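Local coordinates for clavulanic acid biosynthesis oligopeptide binding protein 2 (Streptomyces clavuligerus, PDB 2WOL), which probably binds peptides, as a family 5 solute-binding protein linked to clavulanic acid biosynthesis, at residues A[60-70]-A[184-194]; A[104-112]-A[231-240]. One frame throughout, in Å; residues are numbered along the deposited sequence.

Overall arrangement
Interactions 1 and 2 lie on the same side of the chain's centre, their own centres about 15 Å apart. Along the sequence their segments alternate: 60-70, 104-112, 184-194, 231-240. Residues 104-112 follow strand 98-102 of a four-stranded antiparallel sheet, whereas residues 231-240 leave strand 225-230 of the five-stranded mixed sheet that also holds strand 34-39. Interaction 1 is buried and joins the end of helix 54-63 and strand 68-69 to helix 183-186 and the turn it runs into; interaction 2 lies farther out and joins two loops. Arg65 bonding Thr238 O and Pro194 packing on Tyr109 put the two interactions in direct contact.

Interaction 1 of 2, residues A[60-70]-A[184-194]; sequences QRLLNRTLMAY and DHLMAQPCAAP
A water molecule is held by three backbone groups where Leu67 meets Met187: it accepts from Leu67 N and donates to Met187 O and Ala192 O, 2.7 Å from the last. It thereby joins two chain segments of this periplasmic-binding-protein-type fold, one running from helix 54-63 into strand 68-69, the other carrying helix 183-186 into a type I beta turn, Leu186 to Gln189. A threonine suits the middle of the junction because it has both a polar and an apolar branch. With chi1 at 44°, Thr66 sets OG1 between its own N and carbonyl carbon, where it donates to Met68 O and accepts from a second water that also donates to Ala188 O. The same torsion places CG2 3.7 Å from Ala193 CB. Small residues allow the backbones to come close here: Ala188 CA makes a CH...O contact of 3.1 Å with Met68 O, and Ala193 CB lies 3.3 Å from Arg65 O. A third water spans Asn64 OD1 and Pro194 O. Sulfur-bearing side chains pack beside these bonds. Leu67 CD1 runs alongside the Met187 thioether, both side chains pointing the same way. Met68, bent at chi2 and chi3, touches the carboxylate of Asp184 with its CE; Asp184 OD1 is bound by Tyr101 and Gly90. At the far end the guanidinium of Arg61, also in a salt bridge with Asp552, holds the backbone of Tyr70: Arg61 NH1 meets a lone pair of Tyr70 O at 2.7 Å. Tyr70 CE1 touches Ala188 CB. The Tyr70 and His185 rings meet rim to rim, the planes inclined at 45°, and Tyr70 OH is hydrogen-bonded to His185 ND1 at 2.8 Å, each atom lying at the edge of the other's ring.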
loop_
_atom_site.group_PDB
_atom_site.type_symbol
_atom_site.label_atom_id
_atom_site.label_comp_id
_atom_site.label_asym_id
_atom_site.label_seq_id
_atom_site.Cartn_x
_atom_site.Cartn_y
_atom_site.Cartn_z
ATOM N N GLN A 60 11.589 -4.386 5.730
ATOM C CA GLN A 60 12.500 -3.284 6.032
ATOM C C GLN A 60 12.436 -2.819 7.487
ATOM O O GLN A 60 13.379 -2.203 7.986
ATOM C CB GLN A 60 12.282 -2.115 5.064
ATOM C CG GLN A 60 13.003 -2.306 3.729
ATOM C CD GLN A 60 14.518 -2.224 3.844
ATOM O OE1 GLN A 60 15.060 -1.784 4.861
ATOM N NE2 GLN A 60 15.206 -2.642 2.791
ATOM N N ARG A 61 11.338 -3.125 8.174
ATOM C CA ARG A 61 11.233 -2.799 9.597
ATOM C C ARG A 61 12.269 -3.571 10.433
ATOM O O ARG A 61 12.612 -3.155 11.534
ATOM C CB ARG A 61 9.806 -3.022 10.111
ATOM C CG ARG A 61 8.847 -1.917 9.686
ATOM C CD ARG A 61 7.379 -2.297 9.859
ATOM N NE ARG A 61 6.954 -2.494 11.250
ATOM C CZ ARG A 61 6.714 -1.518 12.127
ATOM N NH1 ARG A 61 6.908 -0.241 11.808
ATOM N NH2 ARG A 61 6.296 -1.825 13.348
ATOM N N LEU A 62 12.770 -4.683 9.897
ATOM C CA LEU A 62 13.845 -5.443 10.553
ATOM C C LEU A 62 15.238 -4.929 10.204
ATOM O O LEU A 62 16.178 -5.080 10.990
ATOM C CB LEU A 62 13.776 -6.923 10.169
ATOM C CG LEU A 62 12.629 -7.777 10.715
ATOM C CD1 LEU A 62 11.381 -7.654 9.845
ATOM C CD2 LEU A 62 13.066 -9.228 10.793
ATOM N N LEU A 63 15.363 -4.345 9.012
ATOM C CA LEU A 63 16.664 -4.009 8.427
ATOM C C LEU A 63 17.100 -2.565 8.628
ATOM O O LEU A 63 18.291 -2.292 8.785
ATOM C CB LEU A 63 16.658 -4.328 6.929
ATOM C CG LEU A 63 16.559 -5.798 6.520
ATOM C CD1 LEU A 63 16.287 -5.893 5.028
ATOM C CD2 LEU A 63 17.827 -6.548 6.894
ATOM N N ASN A 64 16.155 -1.636 8.594
ATOM C CA ASN A 64 16.505 -0.225 8.647
ATOM C C ASN A 64 15.544 0.589 9.476
ATOM O O ASN A 64 14.326 0.449 9.353
ATOM C CB ASN A 64 16.607 0.360 7.237
ATOM C CG ASN A 64 17.846 -0.109 6.503
ATOM O OD1 ASN A 64 18.971 0.239 6.874
ATOM N ND2 ASN A 64 17.651 -0.916 5.465
ATOM N N ARG A 65 16.102 1.441 10.325
ATOM C CA ARG A 65 15.307 2.386 11.083
ATOM C C ARG A 65 15.072 3.647 10.259
ATOM O O ARG A 65 15.757 3.889 9.264
ATOM C CB ARG A 65 15.997 2.713 12.405
ATOM C CG ARG A 65 16.191 1.503 13.306
ATOM C CD ARG A 65 16.902 1.881 14.590
ATOM N NE ARG A 65 16.099 2.770 15.421
ATOM C CZ ARG A 65 16.441 3.165 16.645
ATOM N NH1 ARG A 65 17.580 2.755 17.185
ATOM N NH2 ARG A 65 15.643 3.973 17.329
ATOM N N THR A 66 14.091 4.437 10.679
ATOM C CA THR A 66 13.711 5.665 9.990
ATOM C C THR A 66 13.464 6.733 11.054
ATOM O O THR A 66 13.439 6.416 12.245
ATOM C CB THR A 66 12.445 5.444 9.129
ATOM O OG1 THR A 66 11.486 4.694 9.886
ATOM C CG2 THR A 66 12.776 4.659 7.862
ATOM N N LEU A 67 13.300 7.989 10.649
ATOM C CA LEU A 67 13.032 9.055 11.623
ATOM C C LEU A 67 11.779 8.739 12.426
ATOM O O LEU A 67 11.775 8.837 13.664
ATOM C CB LEU A 67 12.904 10.419 10.940
ATOM C CG LEU A 67 14.198 11.057 10.428
ATOM C CD1 LEU A 67 13.871 12.257 9.560
ATOM C CD2 LEU A 67 15.115 11.462 11.577
ATOM N N MET A 68 10.730 8.354 11.702
ATOM C CA MET A 68 9.447 7.962 12.274
ATOM C C MET A 68 9.152 6.543 11.820
ATOM O O MET A 68 9.633 6.118 10.777
ATOM C CB MET A 68 8.336 8.889 11.776
ATOM C CG MET A 68 8.586 10.369 12.040
ATOM S SD MET A 68 8.527 10.771 13.802
ATOM C CE MET A 68 6.792 10.480 14.160
ATOM N N ALA A 69 8.369 5.806 12.600
ATOM C CA ALA A 69 7.977 4.449 12.213
ATOM C C ALA A 69 6.586 4.141 12.724
ATOM O O ALA A 69 6.161 4.689 13.739
ATOM C CB ALA A 69 8.973 3.425 12.749
ATOM N N TYR A 70 5.870 3.264 12.030
ATOM C CA TYR A 70 4.586 2.812 12.556
ATOM C C TYR A 70 4.833 2.009 13.830
ATOM O O TYR A 70 5.693 1.129 13.856
ATOM C CB TYR A 70 3.776 2.061 11.489
ATOM C CG TYR A 70 3.492 2.981 10.327
ATOM C CD1 TYR A 70 4.292 2.959 9.186
ATOM C CD2 TYR A 70 2.471 3.931 10.402
ATOM C CE1 TYR A 70 4.063 3.834 8.133
ATOM C CE2 TYR A 70 2.235 4.820 9.354
ATOM C CZ TYR A 70 3.042 4.764 8.223
ATOM O OH TYR A 70 2.833 5.637 7.178
ATOM N N ASP A 184 5.185 13.056 8.360
ATOM C CA ASP A 184 5.693 11.990 9.234
ATOM C C ASP A 184 5.568 10.613 8.562
ATOM O O ASP A 184 6.383 9.717 8.794
ATOM C CB ASP A 184 4.941 11.952 10.571
ATOM C CG ASP A 184 5.527 12.889 11.629
ATOM O OD1 ASP A 184 6.650 13.427 11.459
ATOM O OD2 ASP A 184 4.850 13.064 12.664
ATOM N N HIS A 185 4.528 10.450 7.745
ATOM C CA HIS A 185 4.313 9.205 7.007
ATOM C C HIS A 185 5.403 8.971 5.978
ATOM O O HIS A 185 5.895 7.850 5.831
ATOM C CB HIS A 185 2.946 9.199 6.330
ATOM C CG HIS A 185 1.807 9.079 7.288
ATOM N ND1 HIS A 185 1.292 7.863 7.681
ATOM C CD2 HIS A 185 1.095 10.023 7.946
ATOM C CE1 HIS A 185 0.302 8.063 8.533
ATOM N NE2 HIS A 185 0.161 9.365 8.711
ATOM N N LEU A 186 5.792 10.035 5.280
ATOM C CA LEU A 186 6.874 9.942 4.306
ATOM C C LEU A 186 8.194 9.603 4.986
ATOM O O LEU A 186 9.017 8.882 4.425
ATOM C CB LEU A 186 6.992 11.227 3.484
ATOM C CG LEU A 186 5.752 11.682 2.703
ATOM C CD1 LEU A 186 6.117 12.842 1.792
ATOM C CD2 LEU A 186 5.091 10.552 1.896
ATOM N N MET A 187 8.372 10.098 6.210
ATOM C CA MET A 187 9.586 9.828 6.971
ATOM C C MET A 187 9.597 8.433 7.591
ATOM O O MET A 187 10.593 8.032 8.190
ATOM C CB MET A 187 9.803 10.904 8.038
ATOM C CG MET A 187 10.145 12.282 7.475
ATOM S SD MET A 187 11.627 12.303 6.437
ATOM C CE MET A 187 10.964 12.143 4.782
ATOM N N ALA A 188 8.488 7.706 7.442
ATOM C CA ALA A 188 8.361 6.340 7.947
ATOM C C ALA A 188 8.599 5.299 6.853
ATOM O O ALA A 188 8.558 4.095 7.115
ATOM C CB ALA A 188 6.983 6.137 8.589
ATOM N N GLN A 189 8.861 5.771 5.636
ATOM C CA GLN A 189 9.054 4.892 4.485
ATOM C C GLN A 189 10.534 4.543 4.301
ATOM O O GLN A 189 11.395 5.370 4.590
ATOM C CB GLN A 189 8.464 5.533 3.221
ATOM C CG GLN A 189 7.005 6.026 3.380
ATOM C CD GLN A 189 6.054 4.978 3.966
ATOM O OE1 GLN A 189 5.194 5.288 4.806
ATOM N NE2 GLN A 189 6.203 3.738 3.522
ATOM N N PRO A 190 10.837 3.309 3.848
ATOM C CA PRO A 190 12.246 2.892 3.718
ATOM C C PRO A 190 13.117 3.745 2.785
ATOM O O PRO A 190 14.340 3.753 2.938
ATOM C CB PRO A 190 12.155 1.439 3.230
ATOM C CG PRO A 190 10.754 1.262 2.744
ATOM C CD PRO A 190 9.902 2.220 3.510
ATOM N N CYS A 191 12.511 4.468 1.844
ATOM C CA CYS A 191 13.288 5.377 0.999
ATOM C C CYS A 191 13.845 6.576 1.782
ATOM O O CYS A 191 14.685 7.313 1.270
ATOM C CB CYS A 191 12.495 5.821 -0.241
ATOM S SG CYS A 191 11.089 6.888 0.071
ATOM N N ALA A 192 13.379 6.759 3.019
ATOM C CA ALA A 192 13.886 7.809 3.902
ATOM C C ALA A 192 14.752 7.266 5.050
ATOM O O ALA A 192 15.194 8.032 5.913
ATOM C CB ALA A 192 12.743 8.657 4.438
ATOM N N ALA A 193 14.992 5.955 5.060
ATOM C CA ALA A 193 15.952 5.354 5.994
ATOM C C ALA A 193 17.369 5.824 5.654
ATOM O O ALA A 193 17.757 5.829 4.485
ATOM C CB ALA A 193 15.871 3.837 5.953
ATOM N N PRO A 194 18.155 6.210 6.677
ATOM C CA PRO A 194 19.459 6.805 6.382
ATOM C C PRO A 194 20.380 5.898 5.571
ATOM O O PRO A 194 20.424 4.685 5.785
ATOM C CB PRO A 194 20.050 7.082 7.776
ATOM C CG PRO A 194 19.263 6.232 8.718
ATOM C CD PRO A 194 17.895 6.129 8.125
HETATM O O HOH W 1 19.418 2.935 7.620
HETATM O O HOH W 2 10.103 2.521 8.979
HETATM O O HOH W 3 13.437 8.726 7.892
#

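Interaction 2 of 2, residues A[104-112]-A[231-240]; sequences RRGLRYDDG and NPHWDRATDP
Gly112 CA sits over the ring of His233, 3.5 Å from the centroid of the imidazole and only 3° off the ring normal, a CH-pi contact over one face. Glycine suits this place: the backbone takes positive phi (89°), where a side chain would jam against the preceding carbonyl, and with none the ring can close in on CA. At the ring's rim, His233 CD2 approaches Asp110 O at 3.4 Å.

Other contacts are apolar or pass over flat groups. Leu107 CD2 packs on Thr238, 3.6 Å from its CG2. The extended Arg104 lays a guanidinium face beneath Thr238 O without hydrogen-bonding it; that carbonyl takes its bond from Arg65.

Polar links across the contact run through water, which accepts from Arg108 N (2.9 Å) and donates to His233 O.

Within 231-240, Thr238 OG1 donates to Asp235 O, and Asn231, its CG swung beside the carbonyl carbon (chi1 173°), brings OD1 to His233 N at 2.9 Å. Asp110 and Asn231 ND2 are tied to the neighbouring loop, at Arg210, Ser211 and Gly213.

Two type I turns thus face each other, Tyr109-Gly112 and Asn231-Trp234, the second reinforced by an Asx turn, joining loops that follow strands 98-102 and 225-230 of different sheets.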
loop_
_atom_site.group_PDB
_atom_site.type_symbol
_atom_site.label_atom_id
_atom_site.label_comp_id
_atom_site.label_asym_id
_atom_site.label_seq_id
_atom_site.Cartn_x
_atom_site.Cartn_y
_atom_site.Cartn_z
ATOM N N ARG A 104 18.320 10.890 17.619
ATOM C CA ARG A 104 18.980 10.261 18.762
ATOM C C ARG A 104 20.490 10.223 18.532
ATOM O O ARG A 104 20.948 10.034 17.404
ATOM C CB ARG A 104 18.449 8.844 18.981
ATOM C CG ARG A 104 17.007 8.775 19.441
ATOM C CD ARG A 104 16.503 7.346 19.362
ATOM N NE ARG A 104 15.212 7.177 20.019
ATOM C CZ ARG A 104 15.058 6.898 21.312
ATOM N NH1 ARG A 104 16.115 6.753 22.102
ATOM N NH2 ARG A 104 13.841 6.759 21.818
ATOM N N ARG A 105 21.252 10.418 19.606
ATOM C CA ARG A 105 22.707 10.513 19.524
ATOM C C ARG A 105 23.367 9.146 19.669
ATOM O O ARG A 105 22.816 8.241 20.298
ATOM C CB ARG A 105 23.249 11.446 20.618
ATOM C CG ARG A 105 22.325 12.588 21.028
ATOM C CD ARG A 105 22.703 13.910 20.379
ATOM N NE ARG A 105 21.958 15.022 20.973
ATOM C CZ ARG A 105 22.142 16.308 20.678
ATOM N NH1 ARG A 105 23.057 16.675 19.786
ATOM N NH2 ARG A 105 21.407 17.235 21.281
ATOM N N GLY A 106 24.551 9.007 19.081
ATOM C CA GLY A 106 25.390 7.824 19.269
ATOM C C GLY A 106 24.925 6.531 18.624
ATOM O O GLY A 106 25.420 5.457 18.971
ATOM N N LEU A 107 23.989 6.624 17.682
ATOM C CA LEU A 107 23.480 5.436 16.995
ATOM C C LEU A 107 24.413 5.022 15.862
ATOM O O LEU A 107 25.122 5.858 15.299
ATOM C CB LEU A 107 22.056 5.662 16.481
ATOM C CG LEU A 107 21.000 6.103 17.503
ATOM C CD1 LEU A 107 19.616 5.939 16.918
ATOM C CD2 LEU A 107 21.098 5.327 18.808
ATOM N N ARG A 108 24.414 3.731 15.541
ATOM C CA ARG A 108 25.415 3.161 14.641
ATOM C C ARG A 108 24.832 2.187 13.619
ATOM O O ARG A 108 23.835 1.514 13.890
ATOM C CB ARG A 108 26.505 2.448 15.455
ATOM C CG ARG A 108 27.431 3.377 16.236
ATOM C CD ARG A 108 28.362 2.588 17.147
ATOM N NE ARG A 108 29.300 3.460 17.853
ATOM C CZ ARG A 108 30.305 3.033 18.617
ATOM N NH1 ARG A 108 30.523 1.733 18.787
ATOM N NH2 ARG A 108 31.101 3.913 19.213
ATOM N N TYR A 109 25.464 2.128 12.448
ATOM C CA TYR A 109 25.163 1.114 11.439
ATOM C C TYR A 109 25.824 -0.211 11.791
ATOM O O TYR A 109 26.643 -0.281 12.709
ATOM C CB TYR A 109 25.654 1.548 10.055
ATOM C CG TYR A 109 25.004 2.799 9.528
ATOM C CD1 TYR A 109 25.664 4.024 9.586
ATOM C CD2 TYR A 109 23.725 2.760 8.971
ATOM C CE1 TYR A 109 25.069 5.174 9.104
ATOM C CE2 TYR A 109 23.122 3.906 8.486
ATOM C CZ TYR A 109 23.800 5.108 8.558
ATOM O OH TYR A 109 23.215 6.247 8.082
ATOM N N ASP A 110 25.485 -1.247 11.029
ATOM C CA ASP A 110 26.035 -2.595 11.213
ATOM C C ASP A 110 27.563 -2.693 11.103
ATOM O O ASP A 110 28.152 -3.673 11.560
ATOM C CB ASP A 110 25.387 -3.562 10.221
ATOM C CG ASP A 110 25.721 -3.224 8.786
ATOM O OD1 ASP A 110 25.400 -2.097 8.351
ATOM O OD2 ASP A 110 26.299 -4.088 8.094
ATOM N N ASP A 111 28.188 -1.690 10.485
ATOM C CA ASP A 111 29.647 -1.652 10.352
ATOM C C ASP A 111 30.312 -0.847 11.470
ATOM O O ASP A 111 31.530 -0.649 11.462
ATOM C CB ASP A 111 30.053 -1.115 8.969
ATOM C CG ASP A 111 29.680 0.349 8.760
ATOM O OD1 ASP A 111 28.973 0.941 9.604
ATOM O OD2 ASP A 111 30.104 0.914 7.731
ATOM N N GLY A 112 29.506 -0.381 12.422
ATOM C CA GLY A 112 30.006 0.338 13.594
ATOM C C GLY A 112 30.129 1.842 13.415
ATOM O O GLY A 112 30.432 2.557 14.372
ATOM N N ASN A 231 22.211 -7.387 13.787
ATOM C CA ASN A 231 23.108 -6.254 13.641
ATOM C C ASN A 231 23.775 -6.020 15.000
ATOM O O ASN A 231 23.112 -5.600 15.948
ATOM C CB ASN A 231 22.310 -5.028 13.181
ATOM C CG ASN A 231 23.131 -3.741 13.159
ATOM O OD1 ASN A 231 24.282 -3.701 13.593
ATOM N ND2 ASN A 231 22.524 -2.674 12.660
ATOM N N PRO A 232 25.092 -6.284 15.096
ATOM C CA PRO A 232 25.753 -6.234 16.407
ATOM C C PRO A 232 25.847 -4.832 17.012
ATOM O O PRO A 232 26.112 -4.700 18.211
ATOM C CB PRO A 232 27.149 -6.794 16.121
ATOM C CG PRO A 232 27.378 -6.572 14.686
ATOM C CD PRO A 232 26.033 -6.622 14.012
ATOM N N HIS A 233 25.613 -3.801 16.200
ATOM C CA HIS A 233 25.716 -2.417 16.662
ATOM C C HIS A 233 24.372 -1.741 16.924
ATOM O O HIS A 233 24.325 -0.594 17.379
ATOM C CB HIS A 233 26.547 -1.590 15.682
ATOM C CG HIS A 233 27.989 -1.984 15.645
ATOM N ND1 HIS A 233 28.909 -1.513 16.558
ATOM C CD2 HIS A 233 28.666 -2.816 14.820
ATOM C CE1 HIS A 233 30.094 -2.034 16.290
ATOM N NE2 HIS A 233 29.974 -2.828 15.241
ATOM N N TRP A 234 23.281 -2.446 16.633
ATOM C CA TRP A 234 21.952 -1.943 16.960
ATOM C C TRP A 234 21.771 -1.972 18.477
ATOM O O TRP A 234 22.131 -2.951 19.127
ATOM C CB TRP A 234 20.877 -2.766 16.247
ATOM C CG TRP A 234 19.460 -2.472 16.660
ATOM C CD1 TRP A 234 18.659 -1.455 16.210
ATOM C CD2 TRP A 234 18.666 -3.226 17.585
ATOM N NE1 TRP A 234 17.418 -1.530 16.801
ATOM C CE2 TRP A 234 17.400 -2.604 17.655
ATOM C CE3 TRP A 234 18.905 -4.364 18.368
ATOM C CZ2 TRP A 234 16.374 -3.086 18.474
ATOM C CZ3 TRP A 234 17.881 -4.842 19.181
ATOM C CH2 TRP A 234 16.636 -4.200 19.229
ATOM N N ASP A 235 21.229 -0.887 19.022
ATOM C CA ASP A 235 21.119 -0.710 20.466
ATOM C C ASP A 235 19.663 -0.751 20.908
ATOM O O ASP A 235 18.906 0.204 20.719
ATOM C CB ASP A 235 21.789 0.601 20.898
ATOM C CG ASP A 235 21.886 0.756 22.418
ATOM O OD1 ASP A 235 21.242 -0.007 23.173
ATOM O OD2 ASP A 235 22.618 1.668 22.861
ATOM N N ARG A 236 19.304 -1.874 21.519
ATOM C CA ARG A 236 17.960 -2.143 22.021
ATOM C C ARG A 236 17.391 -1.005 22.878
ATOM O O ARG A 236 16.209 -0.670 22.776
ATOM C CB ARG A 236 18.002 -3.444 22.822
ATOM C CG ARG A 236 16.668 -3.999 23.248
ATOM C CD ARG A 236 16.880 -5.332 23.953
ATOM N NE ARG A 236 17.321 -6.388 23.038
ATOM C CZ ARG A 236 16.502 -7.065 22.240
ATOM N NH1 ARG A 236 15.205 -6.790 22.242
ATOM N NH2 ARG A 236 16.974 -8.013 21.441
ATOM N N ALA A 237 18.244 -0.403 23.706
ATOM C CA ALA A 237 17.833 0.667 24.618
ATOM C C ALA A 237 17.421 1.950 23.899
ATOM O O ALA A 237 16.761 2.813 24.489
ATOM C CB ALA A 237 18.939 0.955 25.627
ATOM N N THR A 238 17.801 2.068 22.627
ATOM C CA THR A 238 17.528 3.271 21.835
ATOM C C THR A 238 16.362 3.097 20.864
ATOM O O THR A 238 16.003 4.032 20.147
ATOM C CB THR A 238 18.765 3.719 21.029
ATOM O OG1 THR A 238 19.002 2.808 19.941
ATOM C CG2 THR A 238 19.999 3.789 21.921
ATOM N N ASP A 239 15.777 1.903 20.844
ATOM C CA ASP A 239 14.746 1.577 19.865
ATOM C C ASP A 239 13.404 1.318 20.551
ATOM O O ASP A 239 13.246 0.292 21.214
ATOM C CB ASP A 239 15.181 0.361 19.043
ATOM C CG ASP A 239 14.324 0.150 17.807
ATOM O OD1 ASP A 239 13.091 0.326 17.889
ATOM O OD2 ASP A 239 14.894 -0.202 16.755
ATOM N N PRO A 240 12.438 2.250 20.394
ATOM C CA PRO A 240 11.115 2.115 21.011
ATOM C C PRO A 240 10.134 1.249 20.211
ATOM O O PRO A 240 8.990 1.063 20.640
ATOM C CB PRO A 240 10.615 3.559 21.058
ATOM C CG PRO A 240 11.215 4.185 19.837
ATOM C CD PRO A 240 12.553 3.508 19.628
HETATM O O HOH W 4 23.237 1.977 17.561
#